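Local coordinates for protein coatomer subunit delta (Saccharomyces cerevisiae, PDB 5FJZ) that binds Dsl1 through its mu-homology domain and, as a subunit of the coatomer, probably supports vesicle budding from the Golgi and retrograde transport to the ER, at residues 22-27 with 263-268; 35-40 with 110-115; 142-147 with 195-200. All coordinates share one frame; numbering follows the deposited sequence.

Contact 1: residues 22-27 with 263-268; sequences VINAEF and KSDEYL
The ring of Y267 lies with one face on the methyl of A25, whose CB sits 3.9 Å from the ring centroid and 15° off the ring normal, a CH-pi contact displaced toward the rim. I23 O lies near the plane of the same ring, at the CD2 edge, and I23 CG2 approaches CE2 at 3.9 Å. F27 slants across it, CE1 to Y267 CE1 at 3.9 Å, and turns its own edge to the carbonyl of L268, with CD1 3.5 Å from L268 O. Y267 OH reaches past this cluster to a hydrogen bond with L123 O, and F224 meets the tyrosine ring edge-to-face.

On the other side of the sheet, L268 and E26 run alongside each other. The leucine CG stands between its backbone N and carbonyl carbon (chi1 80°) and chi2 (-132°) is off the staggered positions; together they put CD2 3.3 Å from E26 CG, a tight and somewhat strained fit. The backbones form a parallel ladder, from I23 N to K263 O at 2.9 Å to F27 N to L268 O at 2.9 Å. A beta bulge between I23 and A25 breaks its register, with E266 at the centre of an inverse gamma turn; beside it V22 CG1 packs on D265 CB.

The chemistry thus differs on the two faces. F27 and Y267 pack on L125 of strand 123-131, while I23 and A25 extend the apolar surface on that face; on the other, the carboxylate of E26 is satisfied by a salt bridge to R110 and a hydrogen bond from Q70, both of the second subunit.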
loop_
_atom_site.group_PDB
_atom_site.type_symbol
_atom_site.label_atom_id
_atom_site.label_comp_id
_atom_site.label_asym_id
_atom_site.label_seq_id
_atom_site.Cartn_x
_atom_site.Cartn_y
_atom_site.Cartn_z
ATOM N N VAL A 22 10.803 15.798 -3.781
ATOM C CA VAL A 22 9.990 15.547 -2.581
ATOM C C VAL A 22 10.879 15.384 -1.364
ATOM O O VAL A 22 11.879 14.720 -1.419
ATOM C CB VAL A 22 9.192 14.239 -2.743
ATOM C CG1 VAL A 22 8.410 13.894 -1.494
ATOM C CG2 VAL A 22 8.280 14.328 -3.928
ATOM N N ILE A 23 10.531 16.092 -0.286
ATOM C CA ILE A 23 11.375 16.166 0.894
ATOM C C ILE A 23 10.635 15.570 2.070
ATOM O O ILE A 23 9.530 16.022 2.383
ATOM C CB ILE A 23 11.905 17.597 1.175
ATOM C CG1 ILE A 23 12.813 17.670 2.433
ATOM C CG2 ILE A 23 10.767 18.617 1.262
ATOM C CD1 ILE A 23 14.128 16.977 2.237
ATOM N N ASN A 24 11.290 14.643 2.748
ATOM C CA ASN A 24 10.926 14.149 4.048
ATOM C C ASN A 24 11.923 14.716 5.086
ATOM O O ASN A 24 13.175 14.801 4.826
ATOM C CB ASN A 24 11.032 12.620 4.167
ATOM C CG ASN A 24 10.101 11.851 3.222
ATOM O OD1 ASN A 24 10.526 10.899 2.588
ATOM N ND2 ASN A 24 8.923 12.273 3.070
ATOM N N ALA A 25 11.386 15.067 6.244
ATOM C CA ALA A 25 12.213 15.552 7.332
ATOM C C ALA A 25 11.501 15.281 8.660
ATOM O O ALA A 25 10.245 15.437 8.765
ATOM C CB ALA A 25 12.496 17.033 7.135
ATOM N N GLU A 26 12.239 14.919 9.692
ATOM C CA GLU A 26 11.701 14.735 11.042
ATOM C C GLU A 26 12.500 15.491 12.124
ATOM O O GLU A 26 13.764 15.523 12.084
ATOM C CB GLU A 26 11.683 13.236 11.391
ATOM C CG GLU A 26 11.134 12.894 12.797
ATOM C CD GLU A 26 10.837 11.410 13.041
ATOM O OE1 GLU A 26 10.681 10.669 12.027
ATOM O OE2 GLU A 26 10.754 11.004 14.226
ATOM N N PHE A 27 11.777 16.076 13.033
ATOM C CA PHE A 27 12.352 16.989 14.110
ATOM C C PHE A 27 11.869 16.515 15.440
ATOM O O PHE A 27 10.790 15.938 15.557
ATOM C CB PHE A 27 11.921 18.465 13.932
ATOM C CG PHE A 27 12.229 19.034 12.628
ATOM C CD1 PHE A 27 11.410 18.785 11.541
ATOM C CD2 PHE A 27 13.354 19.812 12.423
ATOM C CE1 PHE A 27 11.682 19.311 10.309
ATOM C CE2 PHE A 27 13.628 20.338 11.194
ATOM C CZ PHE A 27 12.831 20.075 10.111
ATOM N N LYS A 263 7.851 19.558 -2.941
ATOM C CA LYS A 263 6.683 19.150 -2.203
ATOM C C LYS A 263 7.217 18.468 -0.940
ATOM O O LYS A 263 8.144 17.629 -0.994
ATOM C CB LYS A 263 5.824 18.180 -3.026
ATOM C CG LYS A 263 4.513 17.720 -2.422
ATOM C CD LYS A 263 3.643 16.833 -3.346
ATOM C CE LYS A 263 2.437 16.305 -2.653
ATOM N NZ LYS A 263 1.215 16.935 -3.173
ATOM N N SER A 264 6.632 18.814 0.208
ATOM C CA SER A 264 6.790 17.975 1.412
ATOM C C SER A 264 6.058 16.637 1.291
ATOM O O SER A 264 5.076 16.496 0.605
ATOM C CB SER A 264 6.298 18.706 2.664
ATOM O OG SER A 264 4.889 19.018 2.535
ATOM N N ASP A 265 6.558 15.622 1.948
ATOM C CA ASP A 265 5.808 14.341 2.140
ATOM C C ASP A 265 5.743 14.073 3.657
ATOM O O ASP A 265 4.915 14.661 4.351
ATOM C CB ASP A 265 6.451 13.257 1.287
ATOM C CG ASP A 265 5.701 11.903 1.399
ATOM O OD1 ASP A 265 4.606 11.889 1.961
ATOM O OD2 ASP A 265 6.267 10.865 1.049
ATOM N N GLU A 266 6.625 13.285 4.219
ATOM C CA GLU A 266 6.606 13.000 5.645
ATOM C C GLU A 266 7.494 14.023 6.392
ATOM O O GLU A 266 8.656 13.826 6.491
ATOM C CB GLU A 266 7.068 11.572 5.922
ATOM C CG GLU A 266 6.100 10.519 5.339
ATOM C CD GLU A 266 6.511 9.043 5.569
ATOM O OE1 GLU A 266 7.611 8.743 6.106
ATOM O OE2 GLU A 266 5.754 8.156 5.127
ATOM N N TYR A 267 6.879 15.139 6.776
ATOM C CA TYR A 267 7.567 16.321 7.161
ATOM C C TYR A 267 6.942 16.666 8.503
ATOM O O TYR A 267 5.844 17.262 8.568
ATOM C CB TYR A 267 7.445 17.429 6.192
ATOM C CG TYR A 267 8.609 18.407 6.166
ATOM C CD1 TYR A 267 8.729 19.388 7.160
ATOM C CD2 TYR A 267 9.486 18.465 5.097
ATOM C CE1 TYR A 267 9.726 20.350 7.095
ATOM C CE2 TYR A 267 10.490 19.424 5.025
ATOM C CZ TYR A 267 10.644 20.326 6.056
ATOM O OH TYR A 267 11.664 21.284 6.011
ATOM N N LEU A 268 7.614 16.249 9.559
ATOM C CA LEU A 268 7.002 16.317 10.864
ATOM C C LEU A 268 7.857 16.544 12.144
ATOM O O LEU A 268 8.995 16.284 12.151
ATOM C CB LEU A 268 6.184 15.051 11.085
ATOM C CG LEU A 268 6.669 13.674 11.504
ATOM C CD1 LEU A 268 6.024 12.671 10.548
ATOM C CD2 LEU A 268 8.133 13.434 11.548
#

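Contact 2: residues 35-40 with 110-115; sequences SSELKG and RKVAPA
E37 OE2 takes a 2.7 Å hydrogen bond from R110 NH1, a salt bridge made through a single N-H, in which the carboxylate and guanidinium planes stand 84° apart. The bond reaches the oxygen on its anti side, 17° out of the carboxylate plane. R110 runs extended to CD, which lays its CG 4.0 Å from K39 CG, and the bend at chi3 (80°) then turns the guanidinium toward E37. NH2 has a second carboxylate, that of E26 in the second subunit. With an alanine in place of R110, E37 and that E26 would probably both lose their positive partner, and K39 the chain that packs beside it.

Strands 35-40 and 110-113 are antiparallel neighbours near one edge of the large sheet of the mu-homology domain. E37–V112 and K39–R110 are non-hydrogen-bonded pairs, while S36–A113 and L38–K111 are hydrogen-bonded ones; L38 N reaches K111 O at 2.8 Å.

On the face opposite the salt bridge, S36 OG lies 3.5 Å from A113 CB. That hydroxyl also donates to a water at 2.7 Å, which in turn donates to P114 O at 2.8 Å, carrying the link past the end of the strand.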
loop_
_atom_site.group_PDB
_atom_site.type_symbol
_atom_site.label_atom_id
_atom_site.label_comp_id
_atom_site.label_asym_id
_atom_site.label_seq_id
_atom_site.Cartn_x
_atom_site.Cartn_y
_atom_site.Cartn_z
ATOM N N SER A 35 16.362 13.492 10.899
ATOM C CA SER A 35 16.604 12.861 9.638
ATOM C C SER A 35 15.936 13.602 8.592
ATOM O O SER A 35 15.051 14.454 8.869
ATOM C CB SER A 35 16.031 11.434 9.583
ATOM O OG SER A 35 14.636 11.469 9.904
ATOM N N SER A 36 16.367 13.340 7.358
ATOM C CA SER A 36 15.797 13.896 6.196
ATOM C C SER A 36 16.098 13.001 4.985
ATOM O O SER A 36 17.059 12.240 4.946
ATOM C CB SER A 36 16.144 15.402 5.942
ATOM O OG SER A 36 17.555 15.608 5.879
ATOM N N GLU A 37 15.267 13.141 3.973
ATOM C CA GLU A 37 15.390 12.393 2.757
ATOM C C GLU A 37 14.720 13.114 1.634
ATOM O O GLU A 37 13.534 13.490 1.696
ATOM C CB GLU A 37 14.818 10.994 2.917
ATOM C CG GLU A 37 14.805 10.162 1.616
ATOM C CD GLU A 37 13.878 8.950 1.694
ATOM O OE1 GLU A 37 12.726 9.043 2.207
ATOM O OE2 GLU A 37 14.317 7.872 1.254
ATOM N N LEU A 38 15.488 13.367 0.593
ATOM C CA LEU A 38 15.044 14.031 -0.600
ATOM C C LEU A 38 14.969 13.001 -1.749
ATOM O O LEU A 38 15.955 12.339 -2.044
ATOM C CB LEU A 38 15.987 15.196 -0.934
ATOM C CG LEU A 38 15.944 16.127 -2.174
ATOM C CD1 LEU A 38 15.858 15.463 -3.606
ATOM C CD2 LEU A 38 14.930 17.257 -2.078
ATOM N N LYS A 39 13.882 13.019 -2.494
ATOM C CA LYS A 39 13.731 12.157 -3.686
ATOM C C LYS A 39 13.447 12.955 -4.831
ATOM O O LYS A 39 12.644 13.936 -4.742
ATOM C CB LYS A 39 12.599 11.156 -3.431
ATOM C CG LYS A 39 12.947 10.140 -2.380
ATOM C CD LYS A 39 11.721 9.279 -2.003
ATOM C CE LYS A 39 11.718 7.932 -2.681
ATOM N NZ LYS A 39 10.959 6.939 -1.838
ATOM N N GLY A 40 14.085 12.686 -5.963
ATOM C CA GLY A 40 13.762 13.486 -7.170
ATOM C C GLY A 40 13.530 12.665 -8.393
ATOM O O GLY A 40 14.040 11.577 -8.472
ATOM N N ARG A 110 18.116 10.292 -5.005
ATOM C CA ARG A 110 17.730 10.239 -3.623
ATOM C C ARG A 110 18.914 10.534 -2.734
ATOM O O ARG A 110 19.976 9.931 -2.904
ATOM C CB ARG A 110 17.219 8.840 -3.275
ATOM C CG ARG A 110 16.629 8.736 -1.886
ATOM C CD ARG A 110 15.835 7.445 -1.700
ATOM N NE ARG A 110 16.704 6.348 -1.433
ATOM C CZ ARG A 110 17.138 5.991 -0.232
ATOM N NH1 ARG A 110 16.661 6.532 0.853
ATOM N NH2 ARG A 110 17.942 4.959 -0.089
ATOM N N LYS A 111 18.698 11.360 -1.736
ATOM C CA LYS A 111 19.783 11.640 -0.805
ATOM C C LYS A 111 19.214 11.740 0.553
ATOM O O LYS A 111 18.068 12.219 0.742
ATOM C CB LYS A 111 20.521 12.932 -1.200
ATOM C CG LYS A 111 21.622 13.175 -0.225
ATOM C CD LYS A 111 22.696 14.077 -0.769
ATOM C CE LYS A 111 23.711 14.394 0.303
ATOM N NZ LYS A 111 24.570 15.423 -0.265
ATOM N N VAL A 112 19.992 11.255 1.518
ATOM C CA VAL A 112 19.620 11.235 2.887
ATOM C C VAL A 112 20.547 12.109 3.725
ATOM O O VAL A 112 21.742 12.275 3.432
ATOM C CB VAL A 112 19.514 9.841 3.533
ATOM C CG1 VAL A 112 18.579 8.900 2.770
ATOM C CG2 VAL A 112 20.854 9.248 3.895
ATOM N N ALA A 113 20.032 12.542 4.849
ATOM C CA ALA A 113 20.903 13.241 5.807
ATOM C C ALA A 113 20.487 12.874 7.200
ATOM O O ALA A 113 19.291 12.509 7.486
ATOM C CB ALA A 113 20.894 14.744 5.537
ATOM N N PRO A 114 21.468 12.782 8.121
ATOM C CA PRO A 114 21.245 12.266 9.464
ATOM C C PRO A 114 20.852 13.359 10.528
ATOM O O PRO A 114 20.518 14.474 10.158
ATOM C CB PRO A 114 22.623 11.632 9.771
ATOM C CG PRO A 114 23.537 12.644 9.178
ATOM C CD PRO A 114 22.932 13.067 7.906
ATOM N N ALA A 115 20.927 12.988 11.771
ATOM C CA ALA A 115 20.572 13.857 12.890
ATOM C C ALA A 115 21.452 15.122 12.851
ATOM O O ALA A 115 22.621 15.068 12.438
ATOM C CB ALA A 115 20.723 13.127 14.150
HETATM O O HOH W 1 18.744 15.629 8.315
#

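Contact 3: residues 142-147 with 195-200; sequences IEYESV and SKIAAN
I197 lays its CD1 methyl over one face of the Y144 ring, 4.0 Å from the centroid and 24° off the ring normal, shifted toward the CD1 edge. This is the dense part of the contact. I197 CG1 comes within 3.7 Å of Y144 CE1, so the isoleucine covers the ring with more than its tip, and its CG2 branch touches S146 CB at 3.9 Å. Y144 has CG set between its backbone N and carbonyl carbon (chi1 52°), which swings the ring under the isoleucine; L123 and L125 of strand 123-131 and F157 of strand 155-159 close round the tyrosine, and V155 and L123 meet I197.

Outward from this apolar patch the two segments no longer interlock. They share no direct hydrogen bond, and water does much of the polar work. One molecule joins Y144 OH, at 2.6 Å, to K196 O. Another bonds S146 OG at 2.7 Å and I197 O at 2.8 Å, the serine hydroxyl being bonded as well to L148 N. Toward the exposed end, the closest approach is a CA-H...O contact from N200 CA to S146 O at 3.2 Å. The amide of N200 merely lies near V147 O, and a third water donates to E145 OE2, at 2.8 Å, and to N200 O, linking the two across the exposed side.

Just beyond N200 the chain enters strand 202-210, the antiparallel neighbour of strand 137-146, while strand 196-197 pairs with 152-153. Residues 195-201 thus form a connection from strand 190-194 of the large mixed sheet to the four-stranded sheet, with I197 packed against both, consistent with the beta-sandwich architecture of the mu-homology domain.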
loop_
_atom_site.group_PDB
_atom_site.type_symbol
_atom_site.label_atom_id
_atom_site.label_comp_id
_atom_site.label_asym_id
_atom_site.label_seq_id
_atom_site.Cartn_x
_atom_site.Cartn_y
_atom_site.Cartn_z
ATOM N N ILE A 142 4.466 27.068 17.131
ATOM C CA ILE A 142 5.290 26.452 16.126
ATOM C C ILE A 142 6.141 27.538 15.525
ATOM O O ILE A 142 5.657 28.467 14.830
ATOM C CB ILE A 142 4.440 25.776 14.978
ATOM C CG1 ILE A 142 3.489 24.767 15.563
ATOM C CG2 ILE A 142 5.435 25.069 14.023
ATOM C CD1 ILE A 142 2.446 24.187 14.574
ATOM N N GLU A 143 7.437 27.341 15.637
ATOM C CA GLU A 143 8.385 28.236 15.011
ATOM C C GLU A 143 9.044 27.619 13.845
ATOM O O GLU A 143 9.419 26.503 13.863
ATOM C CB GLU A 143 9.487 28.609 16.012
ATOM C CG GLU A 143 8.930 29.636 16.977
ATOM C CD GLU A 143 9.876 29.983 18.077
ATOM O OE1 GLU A 143 10.738 29.123 18.426
ATOM O OE2 GLU A 143 9.737 31.136 18.567
ATOM N N TYR A 144 9.098 28.379 12.797
ATOM C CA TYR A 144 9.630 27.941 11.524
ATOM C C TYR A 144 10.645 28.939 10.973
ATOM O O TYR A 144 10.565 30.162 11.221
ATOM C CB TYR A 144 8.492 27.736 10.551
ATOM C CG TYR A 144 7.514 28.896 10.387
ATOM C CD1 TYR A 144 7.780 29.954 9.523
ATOM C CD2 TYR A 144 6.301 28.878 11.036
ATOM C CE1 TYR A 144 6.900 31.037 9.410
ATOM C CE2 TYR A 144 5.391 29.910 10.880
ATOM C CZ TYR A 144 5.705 31.001 10.101
ATOM O OH TYR A 144 4.784 32.055 9.968
ATOM N N GLU A 145 11.612 28.427 10.207
ATOM C CA GLU A 145 12.547 29.225 9.485
ATOM C C GLU A 145 12.785 28.627 8.101
ATOM O O GLU A 145 13.116 27.435 7.989
ATOM C CB GLU A 145 13.902 29.326 10.216
ATOM C CG GLU A 145 14.841 30.227 9.426
ATOM C CD GLU A 145 15.977 30.818 10.212
ATOM O OE1 GLU A 145 16.545 30.097 11.060
ATOM O OE2 GLU A 145 16.287 32.021 9.947
ATOM N N SER A 146 12.539 29.421 7.080
ATOM C CA SER A 146 12.773 29.075 5.700
ATOM C C SER A 146 14.164 29.425 5.284
ATOM O O SER A 146 14.639 30.531 5.571
ATOM C CB SER A 146 11.827 29.823 4.808
ATOM O OG SER A 146 12.089 29.580 3.412
ATOM N N VAL A 147 14.806 28.518 4.563
ATOM C CA VAL A 147 16.019 28.859 3.829
ATOM C C VAL A 147 15.823 28.949 2.306
ATOM O O VAL A 147 16.743 29.034 1.543
ATOM C CB VAL A 147 17.166 27.910 4.224
ATOM C CG1 VAL A 147 17.384 27.929 5.738
ATOM C CG2 VAL A 147 16.932 26.509 3.727
ATOM N N SER A 195 -0.923 31.836 5.114
ATOM C CA SER A 195 -0.916 32.342 3.739
ATOM C C SER A 195 0.422 32.354 3.054
ATOM O O SER A 195 0.527 31.949 1.898
ATOM C CB SER A 195 -1.506 33.765 3.714
ATOM O OG SER A 195 -2.383 33.872 2.623
ATOM N N LYS A 196 1.469 32.772 3.777
ATOM C CA LYS A 196 2.810 32.859 3.249
ATOM C C LYS A 196 3.885 32.635 4.301
ATOM O O LYS A 196 3.737 33.084 5.453
ATOM C CB LYS A 196 3.100 34.287 2.721
ATOM C CG LYS A 196 2.265 34.718 1.514
ATOM C CD LYS A 196 2.495 36.200 1.236
ATOM C CE LYS A 196 1.300 36.861 0.555
ATOM N NZ LYS A 196 1.184 36.474 -0.882
ATOM N N ILE A 197 4.977 32.074 3.854
ATOM C CA ILE A 197 6.280 32.095 4.533
ATOM C C ILE A 197 7.271 32.723 3.567
ATOM O O ILE A 197 7.672 32.101 2.578
ATOM C CB ILE A 197 6.822 30.736 5.000
ATOM C CG1 ILE A 197 5.822 30.098 5.948
ATOM C CG2 ILE A 197 8.169 30.893 5.754
ATOM C CD1 ILE A 197 6.239 28.697 6.441
ATOM N N ALA A 198 7.658 33.973 3.866
ATOM C CA ALA A 198 8.554 34.727 3.022
ATOM C C ALA A 198 9.936 34.055 2.874
ATOM O O ALA A 198 10.385 33.292 3.752
ATOM C CB ALA A 198 8.728 36.143 3.592
ATOM N N ALA A 199 10.567 34.281 1.722
ATOM C CA ALA A 199 11.926 33.784 1.493
ATOM C C ALA A 199 12.822 34.147 2.649
ATOM O O ALA A 199 12.802 35.293 3.136
ATOM C CB ALA A 199 12.469 34.358 0.189
ATOM N N ASN A 200 13.586 33.174 3.109
ATOM C CA ASN A 200 14.594 33.364 4.151
ATOM C C ASN A 200 14.101 33.848 5.519
ATOM O O ASN A 200 14.866 34.241 6.371
ATOM C CB ASN A 200 15.741 34.207 3.616
ATOM C CG ASN A 200 16.602 33.435 2.635
ATOM O OD1 ASN A 200 16.695 33.783 1.464
ATOM N ND2 ASN A 200 17.207 32.368 3.104
HETATM O O HOH W 2 5.096 33.600 7.852
HETATM O O HOH W 3 15.762 34.454 8.689
HETATM O O HOH W 4 9.961 30.642 2.089
#

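Overall arrangement
Contacts 1 and 2 are neighbouring strand pairs of one mixed sheet, in the strand order 104-113, 33-46, 15-27, 257-269. Their centres are 9 Å apart, and their inner strands are probably hydrogen-bonded directly, N24 N to E37 O at 2.7 Å and V22 N to K39 O at 2.8 Å. Both also touch the second subunit, where R110 of one copy meets E26 of the other. Contact 3 stands apart, its centre 15 Å from that of contact 1 and 20 Å from that of contact 2, yet strand 123-131 packs against both Y267 and Y144. Segments 22-27, 35-40, 110-115 and 142-147 all belong to the region that interacts with Dsl1.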